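Long-range contacts in uncharacterized protein (PDB 4Q88), which is of unconfirmed function but, as a glycoside hydrolase family 88 member with the six-hairpin fold, probably hydrolyses glycosidic substrates: residues I20-Q25 with T310-D315; E14-I19 with E353-L358; P270-T275 with G316-I321; F38-V43 with C339-I344. All coordinates share one frame; numbering follows the deposited sequence.

Interaction 1 (I20-Q25 with T310-D315); sequences IHRVNQ and TALQAD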
loop_
_atom_site.group_PDB
_atom_site.type_symbol
_atom_site.label_atom_id
_atom_site.label_comp_id
_atom_site.label_asym_id
_atom_site.label_seq_id
_atom_site.Cartn_x
_atom_site.Cartn_y
_atom_site.Cartn_z
ATOM N N ILE A 20 -0.879 -7.073 -17.471
ATOM C CA ILE A 20 0.206 -6.529 -16.675
ATOM C C ILE A 20 1.161 -5.746 -17.557
ATOM O O ILE A 20 1.510 -4.594 -17.274
ATOM C CB ILE A 20 0.901 -7.654 -15.890
ATOM C CG1 ILE A 20 -0.036 -8.134 -14.773
ATOM C CG2 ILE A 20 2.195 -7.179 -15.276
ATOM C CD1 ILE A 20 0.453 -9.376 -14.066
ATOM N N HIS A 21 1.568 -6.350 -18.660
ATOM C CA HIS A 21 2.501 -5.660 -19.524
ATOM C C HIS A 21 1.869 -4.439 -20.221
ATOM O O HIS A 21 2.536 -3.432 -20.369
ATOM C CB HIS A 21 3.099 -6.634 -20.536
ATOM C CG HIS A 21 4.004 -7.640 -19.930
ATOM N ND1 HIS A 21 5.157 -7.292 -19.270
ATOM C CD2 HIS A 21 3.951 -8.989 -19.904
ATOM C CE1 HIS A 21 5.789 -8.384 -18.882
ATOM N NE2 HIS A 21 5.059 -9.424 -19.217
ATOM N N ARG A 22 0.598 -4.530 -20.631
ATOM C CA ARG A 22 -0.109 -3.392 -21.239
ATOM C C ARG A 22 -0.091 -2.182 -20.308
ATOM O O ARG A 22 0.319 -1.069 -20.675
ATOM C CB ARG A 22 -1.550 -3.773 -21.565
ATOM C CG ARG A 22 -2.251 -2.702 -22.362
ATOM C CD ARG A 22 -3.750 -2.848 -22.465
ATOM N NE ARG A 22 -4.283 -4.206 -22.383
ATOM C CZ ARG A 22 -5.530 -4.479 -22.013
ATOM N NH1 ARG A 22 -6.380 -3.504 -21.686
ATOM N NH2 ARG A 22 -5.931 -5.732 -21.917
ATOM N N VAL A 23 -0.492 -2.418 -19.058
ATOM C CA VAL A 23 -0.542 -1.347 -18.036
ATOM C C VAL A 23 0.827 -0.786 -17.713
ATOM O O VAL A 23 1.008 0.435 -17.678
ATOM C CB VAL A 23 -1.228 -1.856 -16.744
ATOM C CG1 VAL A 23 -1.123 -0.858 -15.594
ATOM C CG2 VAL A 23 -2.667 -2.228 -17.031
ATOM N N ASN A 24 1.805 -1.669 -17.522
ATOM C CA ASN A 24 3.107 -1.216 -17.091
ATOM C C ASN A 24 3.852 -0.533 -18.227
ATOM O O ASN A 24 4.536 0.463 -17.991
ATOM C CB ASN A 24 3.948 -2.335 -16.469
ATOM C CG ASN A 24 4.821 -1.829 -15.324
ATOM O OD1 ASN A 24 4.498 -0.810 -14.676
ATOM N ND2 ASN A 24 5.943 -2.500 -15.086
ATOM N N GLN A 25 3.726 -1.058 -19.446
ATOM C CA GLN A 25 4.394 -0.427 -20.587
ATOM C C GLN A 25 3.826 0.921 -20.916
ATOM O O GLN A 25 4.583 1.833 -21.208
ATOM C CB GLN A 25 4.405 -1.329 -21.794
ATOM C CG GLN A 25 5.397 -2.434 -21.539
ATOM C CD GLN A 25 5.338 -3.554 -22.534
ATOM O OE1 GLN A 25 4.745 -3.428 -23.608
ATOM N NE2 GLN A 25 5.963 -4.679 -22.175
ATOM N N THR A 310 -13.941 -3.002 -15.477
ATOM C CA THR A 310 -14.342 -1.617 -15.294
ATOM C C THR A 310 -13.177 -0.655 -15.067
ATOM O O THR A 310 -13.108 0.400 -15.691
ATOM C CB THR A 310 -15.383 -1.516 -14.167
ATOM O OG1 THR A 310 -16.532 -2.296 -14.518
ATOM C CG2 THR A 310 -15.799 -0.095 -13.908
ATOM N N ALA A 311 -12.254 -0.977 -14.147
ATOM C CA ALA A 311 -11.159 -0.044 -13.886
ATOM C C ALA A 311 -10.179 0.008 -15.051
ATOM O O ALA A 311 -9.764 1.091 -15.482
ATOM C CB ALA A 311 -10.446 -0.429 -12.601
ATOM N N LEU A 312 -9.776 -1.166 -15.528
ATOM C CA LEU A 312 -8.866 -1.263 -16.664
ATOM C C LEU A 312 -9.522 -0.732 -17.930
ATOM O O LEU A 312 -10.618 -1.165 -18.273
ATOM C CB LEU A 312 -8.496 -2.721 -16.896
ATOM C CG LEU A 312 -7.547 -3.056 -18.046
ATOM C CD1 LEU A 312 -6.216 -2.379 -17.841
ATOM C CD2 LEU A 312 -7.369 -4.548 -18.179
ATOM N N GLN A 313 -8.847 0.200 -18.586
ATOM C CA GLN A 313 -9.286 0.660 -19.894
ATOM C C GLN A 313 -8.453 -0.023 -20.996
ATOM O O GLN A 313 -7.396 -0.612 -20.728
ATOM C CB GLN A 313 -9.205 2.182 -19.938
ATOM C CG GLN A 313 -9.940 2.829 -18.756
ATOM C CD GLN A 313 -9.987 4.348 -18.822
ATOM O OE1 GLN A 313 -9.436 4.964 -19.740
ATOM N NE2 GLN A 313 -10.659 4.959 -17.852
ATOM N N ALA A 314 -8.946 0.021 -22.236
ATOM C CA ALA A 314 -8.286 -0.687 -23.339
ATOM C C ALA A 314 -6.818 -0.378 -23.539
ATOM O O ALA A 314 -6.070 -1.258 -23.892
ATOM C CB ALA A 314 -9.032 -0.418 -24.670
ATOM N N ASP A 315 -6.411 0.870 -23.387
ATOM C CA ASP A 315 -5.009 1.235 -23.589
ATOM C C ASP A 315 -4.084 0.995 -22.360
ATOM O O ASP A 315 -2.890 1.264 -22.424
ATOM C CB ASP A 315 -4.901 2.682 -24.064
ATOM C CG ASP A 315 -5.284 3.693 -23.003
ATOM O OD1 ASP A 315 -5.842 3.358 -21.908
ATOM O OD2 ASP A 315 -5.019 4.870 -23.299
#
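Arg22 reaches from helix 13-30 over the chain that leaves helix 293-311, its CD lying 3.2 Å from Ala314 O and its guanidinium crossing beside Leu312. In this helical protein of the six-hairpin clan, the contact ties the first helix to the turn that follows a late one, at the surface of the domain. The arginine chain starts with CG anti to the backbone N (chi1 -172°) and bends at chi3, which swings NH1 in among the carbonyls of the turn. There NH1 makes two weak hydrogen bonds, to Gln313 O and to Ala314 O, both bent well away from linear. Gln313 O lies at the edge of the guanidinium, in its plane, whereas Ala314 O approaches obliquely. The firmer partner is on the same helix: NE and NH2 both engage the Glu18 carboxylate, a two-point grip that probably fixes the group's rotation. Leu312, the first residue to leave helical geometry after helix 293-311, directs its side chain at the helix, and its CD2 comes 3.8 Å from Arg22 NH1. Deeper in, Val23 also touches Ile318 and Ile344, and toward the turn its CG2 meets CD1 of Leu312 at 3.6 Å.

Interaction 2 (E14-I19 with E353-L358); sequences EELLEI and ERVRFL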
loop_
_atom_site.group_PDB
_atom_site.type_symbol
_atom_site.label_atom_id
_atom_site.label_comp_id
_atom_site.label_asym_id
_atom_site.label_seq_id
_atom_site.Cartn_x
_atom_site.Cartn_y
_atom_site.Cartn_z
ATOM N N GLU A 14 -1.515 -16.299 -19.277
ATOM C CA GLU A 14 -1.142 -15.574 -20.491
ATOM C C GLU A 14 -1.962 -14.271 -20.631
ATOM O O GLU A 14 -1.443 -13.201 -20.954
ATOM C CB GLU A 14 -1.378 -16.437 -21.727
ATOM C CG GLU A 14 -0.309 -17.490 -21.972
ATOM C CD GLU A 14 -0.467 -18.802 -21.190
ATOM O OE1 GLU A 14 -1.390 -19.012 -20.337
ATOM O OE2 GLU A 14 0.394 -19.676 -21.464
ATOM N N GLU A 15 -3.256 -14.400 -20.432
ATOM C CA GLU A 15 -4.136 -13.236 -20.545
ATOM C C GLU A 15 -3.814 -12.222 -19.446
ATOM O O GLU A 15 -3.859 -11.009 -19.672
ATOM C CB GLU A 15 -5.579 -13.706 -20.456
ATOM C CG GLU A 15 -6.621 -12.607 -20.423
ATOM C CD GLU A 15 -7.991 -13.133 -20.024
ATOM O OE1 GLU A 15 -8.184 -14.399 -19.991
ATOM O OE2 GLU A 15 -8.851 -12.266 -19.737
ATOM N N LEU A 16 -3.521 -12.691 -18.247
ATOM C CA LEU A 16 -3.189 -11.736 -17.144
ATOM C C LEU A 16 -1.868 -11.044 -17.403
ATOM O O LEU A 16 -1.724 -9.866 -17.120
ATOM C CB LEU A 16 -3.137 -12.424 -15.793
ATOM C CG LEU A 16 -4.472 -13.044 -15.422
ATOM C CD1 LEU A 16 -4.304 -13.775 -14.112
ATOM C CD2 LEU A 16 -5.574 -11.999 -15.354
ATOM N N LEU A 17 -0.881 -11.774 -17.953
ATOM C CA LEU A 17 0.390 -11.165 -18.241
ATOM C C LEU A 17 0.253 -10.103 -19.314
ATOM O O LEU A 17 0.916 -9.061 -19.245
ATOM C CB LEU A 17 1.448 -12.229 -18.632
ATOM C CG LEU A 17 1.867 -13.048 -17.422
ATOM C CD1 LEU A 17 2.599 -14.320 -17.864
ATOM C CD2 LEU A 17 2.730 -12.260 -16.440
ATOM N N GLU A 18 -0.587 -10.348 -20.325
ATOM C CA GLU A 18 -0.850 -9.318 -21.332
ATOM C C GLU A 18 -1.343 -8.003 -20.682
ATOM O O GLU A 18 -0.924 -6.903 -21.064
ATOM C CB GLU A 18 -1.887 -9.806 -22.361
ATOM C CG GLU A 18 -2.100 -8.816 -23.487
ATOM C CD GLU A 18 -3.073 -7.691 -23.127
ATOM O OE1 GLU A 18 -4.069 -7.939 -22.407
ATOM O OE2 GLU A 18 -2.864 -6.547 -23.591
ATOM N N ILE A 19 -2.253 -8.142 -19.734
ATOM C CA ILE A 19 -2.785 -6.985 -18.971
ATOM C C ILE A 19 -1.675 -6.282 -18.203
ATOM O O ILE A 19 -1.517 -5.062 -18.313
ATOM C CB ILE A 19 -3.903 -7.414 -18.013
ATOM C CG1 ILE A 19 -5.151 -7.794 -18.841
ATOM C CG2 ILE A 19 -4.217 -6.283 -17.032
ATOM C CD1 ILE A 19 -6.246 -8.492 -18.067
ATOM N N GLU A 353 -0.559 -10.761 -8.109
ATOM C CA GLU A 353 -1.037 -11.800 -7.210
ATOM C C GLU A 353 -2.131 -12.680 -7.837
ATOM O O GLU A 353 -2.252 -13.852 -7.469
ATOM C CB GLU A 353 -1.487 -11.193 -5.863
ATOM C CG GLU A 353 -1.362 -12.146 -4.670
ATOM C CD GLU A 353 0.039 -12.678 -4.331
ATOM O OE1 GLU A 353 0.101 -13.820 -3.872
ATOM O OE2 GLU A 353 1.072 -11.983 -4.465
ATOM N N ARG A 354 -2.917 -12.121 -8.751
ATOM C CA ARG A 354 -3.889 -12.889 -9.490
ATOM C C ARG A 354 -3.221 -13.974 -10.363
ATOM O O ARG A 354 -3.713 -15.098 -10.429
ATOM C CB ARG A 354 -4.725 -12.004 -10.368
ATOM C CG ARG A 354 -5.835 -12.713 -11.137
ATOM C CD ARG A 354 -6.886 -13.309 -10.205
ATOM N NE ARG A 354 -7.973 -13.863 -11.001
ATOM C CZ ARG A 354 -9.062 -14.461 -10.549
ATOM N NH1 ARG A 354 -9.322 -14.615 -9.260
ATOM N NH2 ARG A 354 -9.921 -14.892 -11.439
ATOM N N VAL A 355 -2.110 -13.622 -10.999
ATOM C CA VAL A 355 -1.319 -14.620 -11.756
ATOM C C VAL A 355 -0.906 -15.745 -10.812
ATOM O O VAL A 355 -1.073 -16.939 -11.143
ATOM C CB VAL A 355 -0.076 -13.989 -12.425
ATOM C CG1 VAL A 355 0.796 -15.088 -13.054
ATOM C CG2 VAL A 355 -0.492 -12.989 -13.451
ATOM N N ARG A 356 -0.417 -15.412 -9.605
ATOM C CA ARG A 356 0.003 -16.415 -8.677
ATOM C C ARG A 356 -1.161 -17.273 -8.198
ATOM O O ARG A 356 -1.003 -18.434 -7.915
ATOM C CB ARG A 356 0.796 -15.833 -7.508
ATOM C CG ARG A 356 1.971 -14.952 -7.896
ATOM C CD ARG A 356 2.803 -14.612 -6.669
ATOM N NE ARG A 356 3.954 -13.756 -6.996
ATOM C CZ ARG A 356 5.102 -14.196 -7.527
ATOM N NH1 ARG A 356 5.260 -15.489 -7.752
ATOM N NH2 ARG A 356 6.102 -13.348 -7.809
ATOM N N PHE A 357 -2.346 -16.702 -8.100
ATOM C CA PHE A 357 -3.554 -17.454 -7.702
ATOM C C PHE A 357 -4.008 -18.440 -8.797
ATOM O O PHE A 357 -4.622 -19.442 -8.487
ATOM C CB PHE A 357 -4.640 -16.382 -7.389
ATOM C CG PHE A 357 -6.003 -16.910 -7.107
ATOM C CD1 PHE A 357 -6.400 -17.183 -5.797
ATOM C CD2 PHE A 357 -6.926 -17.075 -8.127
ATOM C CE1 PHE A 357 -7.681 -17.647 -5.520
ATOM C CE2 PHE A 357 -8.202 -17.556 -7.860
ATOM C CZ PHE A 357 -8.588 -17.824 -6.554
ATOM N N LEU A 358 -3.712 -18.154 -10.060
ATOM C CA LEU A 358 -4.172 -18.983 -11.161
ATOM C C LEU A 358 -3.258 -20.196 -11.285
ATOM O O LEU A 358 -3.572 -21.140 -11.970
ATOM C CB LEU A 358 -4.219 -18.213 -12.472
ATOM C CG LEU A 358 -5.359 -17.198 -12.544
ATOM C CD1 LEU A 358 -5.445 -16.695 -13.978
ATOM C CD2 LEU A 358 -6.703 -17.774 -12.135
#
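Leu16 of helix 13-30 packs on Val355 of helix 341-358, joining the first and last helices of a largely helical domain of the six-hairpin clan. The two short segments run antiparallel, their axes 9.7 Å apart at an angle of 173°, so the beginning of the chain lies alongside its end. Leu16 carries most of the contact. Its CG stands anti to the carbonyl carbon (chi1 -61°) and the chain continues extended, which carries CD1 across to the other helix while CB, nearer the backbone, lies 3.6 Å from Val355 CG2. That methyl lies beside the backbone N of Val355, on the side of the first helix, and CD1 of Leu16 also comes within 3.9 Å of it. Leu17 adds a looser touch from the flank, its CD2 4.5 Å from the same methyl. Leu358 is directed at the first helix too, but its exact fit against Leu16 is doubtful.

Arg354 contributes only its aliphatic part here. A bend at chi2 (64°) turns the chain beyond CG off toward its acidic partners, and the guanidinium is held by salt bridges to Glu301 and Glu11, while Leu358 CD2 sits over one face, off toward the rim. Trp304 of helix 293-311 touches both Leu16 and Arg354. On the aliphatic part of the chain, CG of Arg354 meets CD1 of Leu16 at 3.5 Å.

Interaction 3 (P270-T275 with G316-I321); sequences PETSGT and GKIGYI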
loop_
_atom_site.group_PDB
_atom_site.type_symbol
_atom_site.label_atom_id
_atom_site.label_comp_id
_atom_site.label_asym_id
_atom_site.label_seq_id
_atom_site.Cartn_x
_atom_site.Cartn_y
_atom_site.Cartn_z
ATOM N N PRO A 270 -18.230 3.230 -7.946
ATOM C CA PRO A 270 -16.905 2.613 -8.000
ATOM C C PRO A 270 -15.774 3.489 -7.504
ATOM O O PRO A 270 -15.748 4.722 -7.748
ATOM C CB PRO A 270 -16.681 2.367 -9.481
ATOM C CG PRO A 270 -17.932 2.646 -10.188
ATOM C CD PRO A 270 -18.917 3.267 -9.260
ATOM N N GLU A 271 -14.802 2.833 -6.857
ATOM C CA GLU A 271 -13.506 3.412 -6.562
ATOM C C GLU A 271 -12.477 2.263 -6.671
ATOM O O GLU A 271 -12.724 1.159 -6.200
ATOM C CB GLU A 271 -13.455 4.109 -5.191
ATOM C CG GLU A 271 -12.294 5.108 -5.079
ATOM C CD GLU A 271 -10.925 4.451 -4.824
ATOM O OE1 GLU A 271 -10.899 3.517 -4.004
ATOM O OE2 GLU A 271 -9.894 4.898 -5.433
ATOM N N THR A 272 -11.377 2.534 -7.355
ATOM C CA THR A 272 -10.422 1.483 -7.728
ATOM C C THR A 272 -9.284 1.242 -6.732
ATOM O O THR A 272 -8.801 0.105 -6.629
ATOM C CB THR A 272 -9.860 1.789 -9.108
ATOM O OG1 THR A 272 -10.936 1.667 -10.053
ATOM C CG2 THR A 272 -8.694 0.850 -9.495
ATOM N N SER A 273 -8.749 2.296 -6.138
ATOM C CA SER A 273 -7.497 2.134 -5.396
ATOM C C SER A 273 -7.700 1.319 -4.142
ATOM O O SER A 273 -6.935 0.386 -3.889
ATOM C CB SER A 273 -6.822 3.464 -5.095
ATOM O OG SER A 273 -7.648 4.329 -4.315
ATOM N N GLY A 274 -8.753 1.592 -3.377
ATOM C CA GLY A 274 -9.066 0.722 -2.243
ATOM C C GLY A 274 -9.324 -0.717 -2.663
ATOM O O GLY A 274 -8.676 -1.675 -2.194
ATOM N N THR A 275 -10.172 -0.850 -3.662
ATOM C CA THR A 275 -10.509 -2.137 -4.223
ATOM C C THR A 275 -9.265 -2.907 -4.602
ATOM O O THR A 275 -9.194 -4.100 -4.306
ATOM C CB THR A 275 -11.446 -1.986 -5.445
ATOM O OG1 THR A 275 -12.631 -1.264 -5.029
ATOM C CG2 THR A 275 -11.805 -3.268 -6.007
ATOM N N GLY A 316 -4.626 0.442 -21.267
ATOM C CA GLY A 316 -3.823 0.176 -20.069
ATOM C C GLY A 316 -3.953 1.210 -18.984
ATOM O O GLY A 316 -3.391 1.037 -17.922
ATOM N N LYS A 317 -4.684 2.296 -19.221
ATOM C CA LYS A 317 -4.953 3.265 -18.169
ATOM C C LYS A 317 -5.859 2.577 -17.134
ATOM O O LYS A 317 -6.635 1.685 -17.492
ATOM C CB LYS A 317 -5.643 4.482 -18.802
ATOM C CG LYS A 317 -6.206 5.516 -17.855
ATOM C CD LYS A 317 -6.549 6.829 -18.570
ATOM C CE LYS A 317 -7.263 7.750 -17.599
ATOM N NZ LYS A 317 -7.719 9.064 -18.139
ATOM N N ILE A 318 -5.760 3.001 -15.863
ATOM C CA ILE A 318 -6.575 2.470 -14.782
ATOM C C ILE A 318 -7.419 3.654 -14.253
ATOM O O ILE A 318 -6.866 4.664 -13.800
ATOM C CB ILE A 318 -5.724 1.947 -13.623
ATOM C CG1 ILE A 318 -4.737 0.882 -14.124
ATOM C CG2 ILE A 318 -6.608 1.328 -12.545
ATOM C CD1 ILE A 318 -5.402 -0.294 -14.836
ATOM N N GLY A 319 -8.721 3.510 -14.327
ATOM C CA GLY A 319 -9.638 4.607 -13.993
ATOM C C GLY A 319 -10.320 4.441 -12.627
ATOM O O GLY A 319 -10.069 3.478 -11.889
ATOM N N TYR A 320 -11.183 5.409 -12.319
ATOM C CA TYR A 320 -11.930 5.444 -11.063
ATOM C C TYR A 320 -11.037 5.470 -9.820
ATOM O O TYR A 320 -11.461 5.038 -8.763
ATOM C CB TYR A 320 -12.950 4.302 -10.935
ATOM C CG TYR A 320 -14.004 4.234 -12.008
ATOM C CD1 TYR A 320 -15.189 4.948 -11.894
ATOM C CD2 TYR A 320 -13.808 3.486 -13.165
ATOM C CE1 TYR A 320 -16.172 4.878 -12.888
ATOM C CE2 TYR A 320 -14.778 3.407 -14.161
ATOM C CZ TYR A 320 -15.960 4.102 -14.020
ATOM O OH TYR A 320 -16.907 3.986 -15.046
ATOM N N ILE A 321 -9.866 6.078 -9.936
ATOM C CA ILE A 321 -8.986 6.262 -8.772
ATOM C C ILE A 321 -9.321 7.559 -8.055
ATOM O O ILE A 321 -9.193 8.678 -8.609
ATOM C CB ILE A 321 -7.502 6.179 -9.170
ATOM C CG1 ILE A 321 -7.193 4.789 -9.728
ATOM C CG2 ILE A 321 -6.607 6.491 -7.929
ATOM C CD1 ILE A 321 -5.930 4.722 -10.545
#
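The N-terminal end of helix 272-287 is capped by Glu271 and bound at its first residue by the irregular chain 316-321, in the buried part of the domain. Glu271, at the N-cap position, curls back through a bend at chi2 (-78°) to bring its carboxylate over the first turn. OE1 accepts from Gly274 N at 3.0 Å through its syn lone pair. OE2 takes both Ser273 OG, on the syn side, and Ser273 N, which comes from above the carboxylate plane, and it also receives Gln322 N from beyond the loop segment.

Across the contact, Thr272 donates twice to successive carbonyls. Its backbone N reaches Tyr320 O at 2.9 Å, well out of that carbonyl's plane, and its hydroxyl gives a short 2.7 Å bond to Gly319 O; the same OG1 is also hydrogen-bonded to Tyr306 OH. Because OG1 is beside the backbone N (chi1 -67°), the two donors face the loop together, and the methyl CG2 is left to meet Ile318 CG2 at 3.7 Å. Tyr320 O additionally receives a CA-H...O contact from Glu271. At the outer end, Pro270 CB lies obliquely against the Tyr320 ring, 3.8 Å from CD1.

Helix 293-311 covers this side through Tyr306 and Thr310, while Ile318 packs on Ile344 and Ile321 on Phe342 of helix 341-358, so the loop lies between the starts of helices 272-287 and 341-358 and the end of helix 293-311.

Interaction 4 (F38-V43 with C339-I344); sequences FWDNAV and CFNFGI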
loop_
_atom_site.group_PDB
_atom_site.type_symbol
_atom_site.label_atom_id
_atom_site.label_comp_id
_atom_site.label_asym_id
_atom_site.label_seq_id
_atom_site.Cartn_x
_atom_site.Cartn_y
_atom_site.Cartn_z
ATOM N N PHE A 38 8.914 10.876 -3.670
ATOM C CA PHE A 38 7.771 11.042 -2.785
ATOM C C PHE A 38 6.768 9.925 -2.929
ATOM O O PHE A 38 6.843 9.166 -3.888
ATOM C CB PHE A 38 7.104 12.359 -3.148
ATOM C CG PHE A 38 6.151 12.922 -2.102
ATOM C CD1 PHE A 38 6.482 12.985 -0.759
ATOM C CD2 PHE A 38 5.007 13.551 -2.515
ATOM C CE1 PHE A 38 5.651 13.605 0.171
ATOM C CE2 PHE A 38 4.153 14.152 -1.602
ATOM C CZ PHE A 38 4.485 14.197 -0.254
ATOM N N TRP A 39 5.826 9.810 -1.986
ATOM C CA TRP A 39 5.024 8.570 -1.842
ATOM C C TRP A 39 4.293 8.082 -3.110
ATOM O O TRP A 39 4.184 6.896 -3.338
ATOM C CB TRP A 39 4.000 8.712 -0.697
ATOM C CG TRP A 39 2.855 9.591 -1.095
ATOM C CD1 TRP A 39 2.795 10.949 -1.017
ATOM C CD2 TRP A 39 1.625 9.169 -1.669
ATOM N NE1 TRP A 39 1.592 11.413 -1.523
ATOM C CE2 TRP A 39 0.851 10.329 -1.915
ATOM C CE3 TRP A 39 1.072 7.923 -1.947
ATOM C CZ2 TRP A 39 -0.421 10.259 -2.486
ATOM C CZ3 TRP A 39 -0.177 7.863 -2.527
ATOM C CH2 TRP A 39 -0.923 9.015 -2.750
ATOM N N ASP A 40 3.733 9.002 -3.883
ATOM C CA ASP A 40 2.897 8.589 -5.001
ATOM C C ASP A 40 3.717 7.874 -6.073
ATOM O O ASP A 40 3.326 6.783 -6.539
ATOM C CB ASP A 40 2.055 9.763 -5.537
ATOM C CG ASP A 40 2.884 10.960 -5.990
ATOM O OD1 ASP A 40 4.053 11.201 -5.572
ATOM O OD2 ASP A 40 2.317 11.681 -6.820
ATOM N N ASN A 41 4.880 8.434 -6.431
ATOM C CA ASN A 41 5.807 7.709 -7.289
ATOM C C ASN A 41 6.347 6.456 -6.631
ATOM O O ASN A 41 6.466 5.402 -7.264
ATOM C CB ASN A 41 6.966 8.617 -7.694
ATOM C CG ASN A 41 6.511 9.781 -8.543
ATOM O OD1 ASN A 41 5.652 9.627 -9.408
ATOM N ND2 ASN A 41 7.154 10.928 -8.379
ATOM N N ALA A 42 6.664 6.554 -5.339
ATOM C CA ALA A 42 7.242 5.439 -4.651
ATOM C C ALA A 42 6.279 4.249 -4.563
ATOM O O ALA A 42 6.717 3.113 -4.620
ATOM C CB ALA A 42 7.684 5.831 -3.235
ATOM N N VAL A 43 4.980 4.514 -4.416
ATOM C CA VAL A 43 3.983 3.400 -4.409
ATOM C C VAL A 43 3.945 2.737 -5.811
ATOM O O VAL A 43 3.890 1.539 -5.909
ATOM C CB VAL A 43 2.591 3.863 -3.956
ATOM C CG1 VAL A 43 1.523 2.769 -4.195
ATOM C CG2 VAL A 43 2.670 4.205 -2.482
ATOM N N CYS A 339 -7.007 8.747 -13.017
ATOM C CA CYS A 339 -5.931 7.748 -13.026
ATOM C C CYS A 339 -4.692 8.371 -12.429
ATOM O O CYS A 339 -4.306 9.499 -12.832
ATOM C CB CYS A 339 -5.618 7.332 -14.451
ATOM S SG CYS A 339 -4.312 6.078 -14.514
ATOM N N PHE A 340 -4.062 7.681 -11.486
ATOM C CA PHE A 340 -2.848 8.172 -10.820
ATOM C C PHE A 340 -1.843 7.029 -10.660
ATOM O O PHE A 340 -2.241 5.887 -10.429
ATOM C CB PHE A 340 -3.130 8.782 -9.455
ATOM C CG PHE A 340 -4.059 9.987 -9.524
ATOM C CD1 PHE A 340 -3.560 11.221 -9.889
ATOM C CD2 PHE A 340 -5.397 9.850 -9.297
ATOM C CE1 PHE A 340 -4.402 12.329 -10.014
ATOM C CE2 PHE A 340 -6.245 10.937 -9.393
ATOM C CZ PHE A 340 -5.741 12.182 -9.733
ATOM N N ASN A 341 -0.556 7.399 -10.725
ATOM C CA ASN A 341 0.573 6.480 -10.481
ATOM C C ASN A 341 0.348 5.497 -9.332
ATOM O O ASN A 341 0.550 4.303 -9.469
ATOM C CB ASN A 341 1.876 7.285 -10.192
ATOM C CG ASN A 341 1.711 8.423 -9.148
ATOM O OD1 ASN A 341 0.712 8.559 -8.427
ATOM N ND2 ASN A 341 2.685 9.338 -9.161
ATOM N N PHE A 342 -0.067 5.995 -8.171
ATOM C CA PHE A 342 -0.171 5.126 -7.026
ATOM C C PHE A 342 -1.252 4.065 -7.179
ATOM O O PHE A 342 -1.123 2.967 -6.645
ATOM C CB PHE A 342 -0.360 5.936 -5.732
ATOM C CG PHE A 342 -1.678 6.647 -5.651
ATOM C CD1 PHE A 342 -2.800 6.004 -5.132
ATOM C CD2 PHE A 342 -1.788 7.948 -6.062
ATOM C CE1 PHE A 342 -4.044 6.655 -5.102
ATOM C CE2 PHE A 342 -3.022 8.599 -6.035
ATOM C CZ PHE A 342 -4.136 7.955 -5.550
ATOM N N GLY A 343 -2.299 4.404 -7.925
ATOM C CA GLY A 343 -3.410 3.529 -8.248
ATOM C C GLY A 343 -3.050 2.475 -9.262
ATOM O O GLY A 343 -3.469 1.348 -9.169
ATOM N N ILE A 344 -2.202 2.843 -10.205
ATOM C CA ILE A 344 -1.611 1.882 -11.135
ATOM C C ILE A 344 -0.731 0.931 -10.351
ATOM O O ILE A 344 -0.804 -0.264 -10.542
ATOM C CB ILE A 344 -0.803 2.585 -12.208
ATOM C CG1 ILE A 344 -1.777 3.389 -13.091
ATOM C CG2 ILE A 344 0.038 1.577 -13.008
ATOM C CD1 ILE A 344 -1.134 4.309 -14.091
HETATM O O HOH W 1 -0.322 11.134 -7.903
#
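Trp39 and Phe342 cross obliquely where the N-terminal turns of helices 39-55 and 341-358 meet, in a partly buried place near the centre of this helical six-hairpin domain. The six-membered ring of Trp39 and the Phe342 ring have planes 42° apart and centroids 5.0 Å apart, with CH2 of the indole over one face of the phenyl ring, off toward its rim and 3.6 Å from CD2. One turn further along the helix, Val43 CG1 leans on Phe342 O and CB, and Trp214 of helix 209-225 touches both Trp39 and Val43.

Beside the aromatic pair, Asn341 CG lies between its backbone N and carbonyl carbon (chi1 48°), which lays the amide against the Asp40-Asn41 turn. Its plane stands almost perpendicular to both the Asp40 carboxylate and the Asn41 amide. ND2 gives a hydrogen bond of 3.0 Å to Asn41 OD1, reached from above that carbonyl's plane, and a weak but straighter one of 3.3 Å to Asp40 OD2. Asn41 ND2 is itself bonded to Arg36 O. At the other end of the amide, OD1 accepts from Phe342 N, and a water donates to both Asn341 OD1, at 2.8 Å, and Asp40 OD2, at 2.9 Å.

In the fold
Interactions 1 and 2 share helix 13-30 and meet directly, Leu312 packing on Ile19 and Ile20 on Val355. Interaction 1 is a surface contact of weak, bent hydrogen bonds to turn carbonyls; interaction 2 is partly buried and apolar, with its charges turned aside. Interaction 3 is the most buried, and there a helix start is held by firm hydrogen bonds to a loop. That loop continues directly from the turn of interaction 1, and Ile321 reaches Gly343 of interaction 4. Interaction 4, nearest the centre of the chain, mixes aromatic packing with an amide and a water. Interactions 2 and 4 use opposite ends of helix 341-358, about 21 Å apart between centres.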